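Local coordinates for protein MaoC-like dehydratase (Phytophthora Capsici, PDB 3KH8) that probably hydrates 2-enoyl-CoA thioesters or dehydrates the matching 3-hydroxyacyl compounds, as a lyase of the MaoC-like, hydratase 2 type built on hot dog domains, at residues A[52-57]-A[85-90]; A[149-154]-A[160-165]. All coordinates share one frame; numbering follows the deposited sequence.

Contact 1: A[52-57]-A[85-90]; sequences ATYNQR and PLYPVC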
ATOM      1  N   ALA A  52      20.654   2.426  -2.025  1.00 20.84           N
ATOM      2  CA  ALA A  52      19.244   2.111  -1.824  1.00 20.29           C
ATOM      3  C   ALA A  52      18.864   2.366  -0.374  1.00 19.86           C
ATOM      4  O   ALA A  52      19.617   2.037   0.548  1.00 19.83           O
ATOM      5  CB  ALA A  52      18.949   0.671  -2.217  1.00 20.29           C
ATOM      6  N   THR A  53      17.692   2.959  -0.186  1.00 19.06           N
ATOM      7  CA  THR A  53      17.199   3.310   1.139  1.00 18.25           C
ATOM      8  C   THR A  53      15.734   2.906   1.253  1.00 17.51           C
ATOM      9  O   THR A  53      14.952   3.111   0.325  1.00 17.50           O
ATOM     10  CB  THR A  53      17.379   4.828   1.405  1.00 18.48           C
ATOM     11  OG1 THR A  53      18.777   5.144   1.390  1.00 18.57           O
ATOM     12  CG2 THR A  53      16.793   5.240   2.755  1.00 18.52           C
ATOM     13  N   TYR A  54      15.389   2.306   2.386  1.00 16.72           N
ATOM     14  CA  TYR A  54      14.012   1.937   2.701  1.00 16.15           C
ATOM     15  C   TYR A  54      13.732   2.364   4.137  1.00 15.61           C
ATOM     16  O   TYR A  54      14.643   2.383   4.971  1.00 15.42           O
ATOM     17  CB  TYR A  54      13.811   0.416   2.564  1.00 16.00           C
ATOM     18  CG  TYR A  54      14.599  -0.384   3.583  1.00 16.14           C
ATOM     19  CD1 TYR A  54      14.009  -0.815   4.776  1.00 15.86           C
ATOM     20  CD2 TYR A  54      15.943  -0.686   3.368  1.00 15.91           C
ATOM     21  CE1 TYR A  54      14.735  -1.529   5.718  1.00 16.03           C
ATOM     22  CE2 TYR A  54      16.675  -1.399   4.304  1.00 15.99           C
ATOM     23  CZ  TYR A  54      16.072  -1.813   5.474  1.00 16.23           C
ATOM     24  OH  TYR A  54      16.809  -2.516   6.399  1.00 16.56           O
ATOM     25  N   ASN A  55      12.480   2.710   4.425  1.00 15.02           N
ATOM     26  CA  ASN A  55      12.056   2.897   5.813  1.00 14.40           C
ATOM     27  C   ASN A  55      11.054   1.822   6.237  1.00 14.38           C
ATOM     28  O   ASN A  55      10.694   0.960   5.431  1.00 13.79           O
ATOM     29  CB  ASN A  55      11.558   4.336   6.086  1.00 14.19           C
ATOM     30  CG  ASN A  55      10.340   4.736   5.253  1.00 13.62           C
ATOM     31  OD1 ASN A  55       9.495   3.912   4.904  1.00 13.13           O
ATOM     32  ND2 ASN A  55      10.241   6.029   4.953  1.00 12.63           N
ATOM     33  N   GLN A  56      10.633   1.855   7.503  1.00 14.27           N
ATOM     34  CA  GLN A  56       9.654   0.898   8.018  1.00 14.52           C
ATOM     35  C   GLN A  56       8.378   0.868   7.190  1.00 13.92           C
ATOM     36  O   GLN A  56       7.849  -0.203   6.892  1.00 14.04           O
ATOM     37  CB  GLN A  56       9.277   1.226   9.458  1.00 14.78           C
ATOM     38  CG  GLN A  56      10.238   0.715  10.481  1.00 17.17           C
ATOM     39  CD  GLN A  56       9.582   0.518  11.824  1.00 19.00           C
ATOM     40  OE1 GLN A  56       8.705   1.292  12.219  1.00 19.93           O
ATOM     41  NE2 GLN A  56       9.993  -0.526  12.532  1.00 18.07           N
ATOM     42  N   ARG A  57       7.882   2.049   6.837  1.00 13.34           N
ATOM     43  CA  ARG A  57       6.656   2.170   6.055  1.00 12.83           C
ATOM     44  C   ARG A  57       6.770   1.449   4.703  1.00 12.51           C
ATOM     45  O   ARG A  57       5.815   0.812   4.264  1.00 12.29           O
ATOM     46  CB  ARG A  57       6.286   3.644   5.877  1.00 12.99           C
ATOM     47  CG  ARG A  57       4.997   3.909   5.118  1.00 13.13           C
ATOM     48  CD  ARG A  57       4.676   5.386   5.170  1.00 13.99           C
ATOM     49  NE  ARG A  57       3.489   5.744   4.403  1.00 15.16           N
ATOM     50  CZ  ARG A  57       3.508   6.516   3.321  1.00 16.90           C
ATOM     51  NH1 ARG A  57       4.659   7.013   2.876  1.00 18.70           N
ATOM     52  NH2 ARG A  57       2.379   6.806   2.687  1.00 17.23           N
ATOM     53  N   PRO A  85      11.436 -11.401   3.822  1.00 12.86           N
ATOM     54  CA  PRO A  85      12.767 -11.748   3.303  1.00 12.66           C
ATOM     55  C   PRO A  85      13.023 -11.471   1.817  1.00 12.46           C
ATOM     56  O   PRO A  85      14.174 -11.266   1.429  1.00 12.82           O
ATOM     57  CB  PRO A  85      12.872 -13.246   3.601  1.00 12.70           C
ATOM     58  CG  PRO A  85      12.059 -13.414   4.826  1.00 13.09           C
ATOM     59  CD  PRO A  85      10.864 -12.518   4.598  1.00 12.62           C
ATOM     60  N   LEU A  86      11.974 -11.458   0.999  1.00 12.21           N
ATOM     61  CA  LEU A  86      12.131 -11.191  -0.430  1.00 11.72           C
ATOM     62  C   LEU A  86      12.246  -9.698  -0.772  1.00 11.85           C
ATOM     63  O   LEU A  86      12.561  -9.348  -1.913  1.00 11.70           O
ATOM     64  CB  LEU A  86      10.987 -11.823  -1.236  1.00 11.54           C
ATOM     65  CG  LEU A  86      11.253 -12.036  -2.736  1.00 11.52           C
ATOM     66  CD1 LEU A  86      12.233 -13.191  -2.960  1.00 10.49           C
ATOM     67  CD2 LEU A  86       9.958 -12.276  -3.500  1.00 10.43           C
ATOM     68  N   TYR A  87      12.001  -8.820   0.201  1.00 11.94           N
ATOM     69  CA  TYR A  87      11.969  -7.375  -0.083  1.00 12.39           C
ATOM     70  C   TYR A  87      13.158  -6.802  -0.888  1.00 12.55           C
ATOM     71  O   TYR A  87      12.944  -5.944  -1.744  1.00 12.60           O
ATOM     72  CB  TYR A  87      11.690  -6.534   1.182  1.00 12.46           C
ATOM     73  CG  TYR A  87      11.680  -5.045   0.895  1.00 12.39           C
ATOM     74  CD1 TYR A  87      10.668  -4.474   0.128  1.00 13.08           C
ATOM     75  CD2 TYR A  87      12.697  -4.215   1.362  1.00 13.20           C
ATOM     76  CE1 TYR A  87      10.659  -3.103  -0.159  1.00 13.65           C
ATOM     77  CE2 TYR A  87      12.700  -2.847   1.080  1.00 12.94           C
ATOM     78  CZ  TYR A  87      11.679  -2.303   0.324  1.00 13.42           C
ATOM     79  OH  TYR A  87      11.674  -0.960   0.040  1.00 14.59           O
ATOM     80  N   PRO A  88      14.403  -7.273  -0.641  1.00 13.10           N
ATOM     81  CA  PRO A  88      15.529  -6.738  -1.427  1.00 13.56           C
ATOM     82  C   PRO A  88      15.341  -6.685  -2.957  1.00 14.06           C
ATOM     83  O   PRO A  88      15.939  -5.824  -3.597  1.00 14.22           O
ATOM     84  CB  PRO A  88      16.682  -7.668  -1.046  1.00 13.83           C
ATOM     85  CG  PRO A  88      16.394  -8.016   0.359  1.00 13.37           C
ATOM     86  CD  PRO A  88      14.891  -8.151   0.443  1.00 13.10           C
ATOM     87  N   VAL A  89      14.508  -7.558  -3.534  1.00 14.60           N
ATOM     88  CA  VAL A  89      14.233  -7.515  -4.983  1.00 14.95           C
ATOM     89  C   VAL A  89      13.656  -6.180  -5.459  1.00 15.36           C
ATOM     90  O   VAL A  89      13.755  -5.844  -6.640  1.00 15.16           O
ATOM     91  CB  VAL A  89      13.300  -8.668  -5.482  1.00 15.14           C
ATOM     92  CG1 VAL A  89      13.880 -10.018  -5.123  1.00 15.21           C
ATOM     93  CG2 VAL A  89      11.864  -8.520  -4.953  1.00 14.66           C
ATOM     94  N   CYS A  90      13.041  -5.436  -4.541  1.00 15.53           N
ATOM     95  CA  CYS A  90      12.446  -4.143  -4.868  1.00 16.03           C
ATOM     96  C   CYS A  90      13.463  -3.012  -4.904  1.00 15.95           C
ATOM     97  O   CYS A  90      13.235  -2.001  -5.559  1.00 16.12           O
ATOM     98  CB  CYS A  90      11.335  -3.800  -3.867  1.00 15.94           C
ATOM     99  SG  CYS A  90       9.903  -4.865  -4.030  1.00 17.59           S
TER
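Y54 and Y87 meet as an offset edge-to-face pair, the edge of the Y87 ring turned toward the face of Y54. The planes lie at 68° and the centroids 6.0 Å apart; because the pair is offset, the nearest approach is made near the root of Y54 and not at the middle of its ring. Y54 CB sits close to the plane of the Y87 ring at its edge, 3.6 Å from Y87 OH and 3.8 Å from Y87 CE2; the same CE2 comes within 4.0 Å of Y54 CG. In Y87, CG stands anti to the backbone N (chi1 179°), which sends the ring straight out from its 3-10 turn to the end of the strand. Y54 instead places CG between its own N and carbonyl carbon (chi1 66°), and its ring leads off to a hydroxyl held by the carbonyl of D137. Tyrosine suits both places: a broad apolar ring suits a buried contact, while at Y54 the hydroxyl reaches a backbone acceptor. Y87 also meets Y62 edge to face and packs on L59. The resulting aromatic cluster joins the corner between strand 48-54 and helix 56-65, N-capped by N55, to the loop before helix 91-94 in the N-terminal part of a hot dog-type hydratase.

Contact 2: A[149-154]-A[160-165]; sequences VISFYD and LMETQT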
ATOM      1  N   VAL A 149      26.498  -7.281 -15.116  1.00 29.12           N
ATOM      2  CA  VAL A 149      26.074  -8.366 -16.003  1.00 29.45           C
ATOM      3  C   VAL A 149      27.099  -9.497 -15.898  1.00 29.68           C
ATOM      4  O   VAL A 149      28.286  -9.288 -16.162  1.00 29.89           O
ATOM      5  CB  VAL A 149      25.926  -7.891 -17.469  1.00 29.31           C
ATOM      6  CG1 VAL A 149      25.578  -9.065 -18.388  1.00 29.63           C
ATOM      7  CG2 VAL A 149      24.866  -6.803 -17.577  1.00 29.23           C
ATOM      8  N   ILE A 150      26.638 -10.684 -15.499  1.00 29.96           N
ATOM      9  CA  ILE A 150      27.534 -11.820 -15.227  1.00 30.21           C
ATOM     10  C   ILE A 150      27.416 -12.973 -16.233  1.00 30.73           C
ATOM     11  O   ILE A 150      28.265 -13.867 -16.258  1.00 30.59           O
ATOM     12  CB  ILE A 150      27.378 -12.361 -13.776  1.00 30.10           C
ATOM     13  CG1 ILE A 150      25.940 -12.839 -13.519  1.00 29.93           C
ATOM     14  CG2 ILE A 150      27.821 -11.304 -12.762  1.00 29.74           C
ATOM     15  CD1 ILE A 150      25.770 -13.664 -12.254  1.00 29.24           C
ATOM     16  N   SER A 151      26.359 -12.950 -17.043  1.00 31.38           N
ATOM     17  CA  SER A 151      26.143 -13.960 -18.078  1.00 32.22           C
ATOM     18  C   SER A 151      25.467 -13.384 -19.311  1.00 33.10           C
ATOM     19  O   SER A 151      24.620 -12.496 -19.211  1.00 33.07           O
ATOM     20  CB  SER A 151      25.299 -15.124 -17.545  1.00 31.96           C
ATOM     21  OG  SER A 151      25.992 -15.855 -16.554  1.00 30.71           O
ATOM     22  N   PHE A 152      25.852 -13.907 -20.471  1.00 34.26           N
ATOM     23  CA  PHE A 152      25.190 -13.611 -21.732  1.00 35.49           C
ATOM     24  C   PHE A 152      25.207 -14.893 -22.560  1.00 36.46           C
ATOM     25  O   PHE A 152      26.159 -15.156 -23.303  1.00 36.69           O
ATOM     26  CB  PHE A 152      25.896 -12.464 -22.461  1.00 35.45           C
ATOM     27  CG  PHE A 152      25.012 -11.711 -23.417  1.00 35.71           C
ATOM     28  CD1 PHE A 152      24.223 -10.653 -22.970  1.00 35.64           C
ATOM     29  CD2 PHE A 152      24.973 -12.050 -24.766  1.00 35.79           C
ATOM     30  CE1 PHE A 152      23.405  -9.952 -23.849  1.00 35.87           C
ATOM     31  CE2 PHE A 152      24.155 -11.353 -25.655  1.00 35.88           C
ATOM     32  CZ  PHE A 152      23.373 -10.301 -25.196  1.00 36.05           C
ATOM     33  N   TYR A 153      24.159 -15.699 -22.410  1.00 37.42           N
ATOM     34  CA  TYR A 153      24.128 -17.037 -22.994  1.00 38.35           C
ATOM     35  C   TYR A 153      23.225 -17.140 -24.212  1.00 39.06           C
ATOM     36  O   TYR A 153      22.134 -16.570 -24.239  1.00 39.10           O
ATOM     37  CB  TYR A 153      23.702 -18.074 -21.950  1.00 38.25           C
ATOM     38  CG  TYR A 153      24.798 -18.484 -20.991  1.00 38.15           C
ATOM     39  CD1 TYR A 153      25.950 -19.123 -21.452  1.00 38.13           C
ATOM     40  CD2 TYR A 153      24.676 -18.251 -19.621  1.00 37.98           C
ATOM     41  CE1 TYR A 153      26.959 -19.508 -20.578  1.00 37.80           C
ATOM     42  CE2 TYR A 153      25.684 -18.636 -18.732  1.00 37.89           C
ATOM     43  CZ  TYR A 153      26.819 -19.263 -19.221  1.00 37.86           C
ATOM     44  OH  TYR A 153      27.818 -19.649 -18.361  1.00 37.91           O
ATOM     45  N   ASP A 154      23.694 -17.879 -25.216  1.00 39.98           N
ATOM     46  CA  ASP A 154      22.873 -18.225 -26.367  1.00 40.98           C
ATOM     47  C   ASP A 154      22.091 -19.495 -26.041  1.00 41.44           C
ATOM     48  O   ASP A 154      22.675 -20.569 -25.870  1.00 41.68           O
ATOM     49  CB  ASP A 154      23.736 -18.415 -27.621  1.00 41.09           C
ATOM     50  CG  ASP A 154      22.908 -18.642 -28.884  1.00 41.74           C
ATOM     51  OD1 ASP A 154      21.661 -18.665 -28.805  1.00 42.43           O
ATOM     52  OD2 ASP A 154      23.510 -18.797 -29.969  1.00 43.20           O
ATOM     53  N   LEU A 160      19.837 -15.442 -22.836  1.00 35.49           N
ATOM     54  CA  LEU A 160      19.668 -15.217 -21.399  1.00 34.30           C
ATOM     55  C   LEU A 160      20.758 -14.297 -20.853  1.00 33.26           C
ATOM     56  O   LEU A 160      21.931 -14.677 -20.780  1.00 33.16           O
ATOM     57  CB  LEU A 160      19.631 -16.532 -20.611  1.00 34.51           C
ATOM     58  CG  LEU A 160      19.466 -16.384 -19.088  1.00 34.72           C
ATOM     59  CD1 LEU A 160      18.047 -15.967 -18.707  1.00 34.74           C
ATOM     60  CD2 LEU A 160      19.864 -17.659 -18.359  1.00 34.96           C
ATOM     61  N   MET A 161      20.356 -13.083 -20.482  1.00 31.99           N
ATOM     62  CA  MET A 161      21.249 -12.142 -19.814  1.00 30.73           C
ATOM     63  C   MET A 161      21.009 -12.181 -18.306  1.00 29.58           C
ATOM     64  O   MET A 161      19.890 -11.954 -17.841  1.00 29.39           O
ATOM     65  CB  MET A 161      21.049 -10.720 -20.349  1.00 30.83           C
ATOM     66  CG  MET A 161      22.078  -9.719 -19.830  1.00 31.63           C
ATOM     67  SD  MET A 161      21.938  -8.071 -20.551  1.00 33.90           S
ATOM     68  CE  MET A 161      20.493  -7.425 -19.711  1.00 32.89           C
ATOM     69  N   GLU A 162      22.062 -12.474 -17.551  1.00 28.26           N
ATOM     70  CA  GLU A 162      21.976 -12.492 -16.094  1.00 27.00           C
ATOM     71  C   GLU A 162      22.635 -11.253 -15.499  1.00 26.25           C
ATOM     72  O   GLU A 162      23.805 -10.980 -15.767  1.00 25.90           O
ATOM     73  CB  GLU A 162      22.612 -13.756 -15.516  1.00 26.92           C
ATOM     74  CG  GLU A 162      21.871 -15.048 -15.843  1.00 26.36           C
ATOM     75  CD  GLU A 162      22.385 -16.232 -15.041  1.00 25.63           C
ATOM     76  OE1 GLU A 162      23.619 -16.411 -14.954  1.00 24.92           O
ATOM     77  OE2 GLU A 162      21.553 -16.987 -14.498  1.00 24.86           O
ATOM     78  N   THR A 163      21.866 -10.512 -14.704  1.00 25.48           N
ATOM     79  CA  THR A 163      22.353  -9.312 -14.019  1.00 24.72           C
ATOM     80  C   THR A 163      22.366  -9.543 -12.510  1.00 24.49           C
ATOM     81  O   THR A 163      21.324  -9.803 -11.894  1.00 23.96           O
ATOM     82  CB  THR A 163      21.499  -8.064 -14.364  1.00 24.85           C
ATOM     83  OG1 THR A 163      21.548  -7.825 -15.775  1.00 24.89           O
ATOM     84  CG2 THR A 163      22.008  -6.823 -13.629  1.00 24.51           C
ATOM     85  N   GLN A 164      23.559  -9.451 -11.930  1.00 23.93           N
ATOM     86  CA  GLN A 164      23.759  -9.654 -10.510  1.00 23.71           C
ATOM     87  C   GLN A 164      23.730  -8.326  -9.761  1.00 23.46           C
ATOM     88  O   GLN A 164      24.265  -7.326 -10.233  1.00 23.01           O
ATOM     89  CB  GLN A 164      25.092 -10.363 -10.269  1.00 23.90           C
ATOM     90  CG  GLN A 164      25.440 -10.607  -8.809  1.00 24.87           C
ATOM     91  CD  GLN A 164      26.764 -11.329  -8.648  1.00 27.05           C
ATOM     92  OE1 GLN A 164      26.933 -12.447  -9.126  1.00 27.92           O
ATOM     93  NE2 GLN A 164      27.714 -10.689  -7.972  1.00 28.54           N
ATOM     94  N   THR A 165      23.097  -8.337  -8.593  1.00 23.08           N
ATOM     95  CA  THR A 165      23.103  -7.189  -7.694  1.00 23.10           C
ATOM     96  C   THR A 165      23.529  -7.649  -6.309  1.00 23.21           C
ATOM     97  O   THR A 165      22.936  -8.565  -5.740  1.00 22.94           O
ATOM     98  CB  THR A 165      21.720  -6.504  -7.626  1.00 22.75           C
ATOM     99  OG1 THR A 165      21.345  -6.063  -8.933  1.00 22.43           O
ATOM    100  CG2 THR A 165      21.754  -5.300  -6.685  1.00 23.27           C
TER
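Strands 149-154 and 160-165 run antiparallel, their axes 4.6 Å apart at 165°, and a classic beta bulge sets I150 and S151 together against E162. The carbonyl of E162 takes a bond from I150 N at 2.9 Å and a weak one from S151 N, while E162 N returns a bond to S151 O. Farther along, Y153 and L160 form a hydrogen-bonded pair with two regular backbone bonds. S151 and E162 point to one face, where the serine OG gives its proton to E162 OE1 at 2.9 Å, meeting the carboxylate on its anti side, 19° out of plane. With chi1 -67° in S151, OG lies beside its own backbone N and facing the acid. R194 forms a salt bridge with the same OE1, and its N bonds to S151 OG, so a short polar chain probably stabilises the buried carboxylate as an anion. On the other face lie V149, F152 and M161. The methionine's CG is 3.8 Å from V149 CG1 and 3.9 Å from F152 CD1, and its SD makes a Met-aromatic contact at the ring edge, 5.3 Å from the F152 centroid; a long, flexible thioether can serve valine and ring together. At the bulge, I150 CD1 lies 3.6 Å from Q164 OE1, and I150 CG2 also rests on Q164 CB, the two side chains crossing at about a right angle. Helix 39-44 packs against V149 and F152 through I42, strand 172-184 continues the sheet beyond 160-165, and the short strand 192-193 pairs with 149-154 through F152 and K192.

Overall arrangement
Contact 1 closes before contact 2 opens along the chain, and both fall within the N-terminal hydratase 2 range. Their centres are 23 Å apart and their nearest atoms about 7 Å, without touching. The sheet connects them: strand 48-54, which carries Y54, pairs antiparallel with strand 141-154, whose later part forms the hairpin of contact 2. Contact 1 thus fastens a loop between helices to the end of a strand of the antiparallel sheet, whereas contact 2 is part of the sheet itself. They also differ toward the dimer: R57 and N55 of contact 1 reach the second subunit, but the segments of contact 2 touch no other chain.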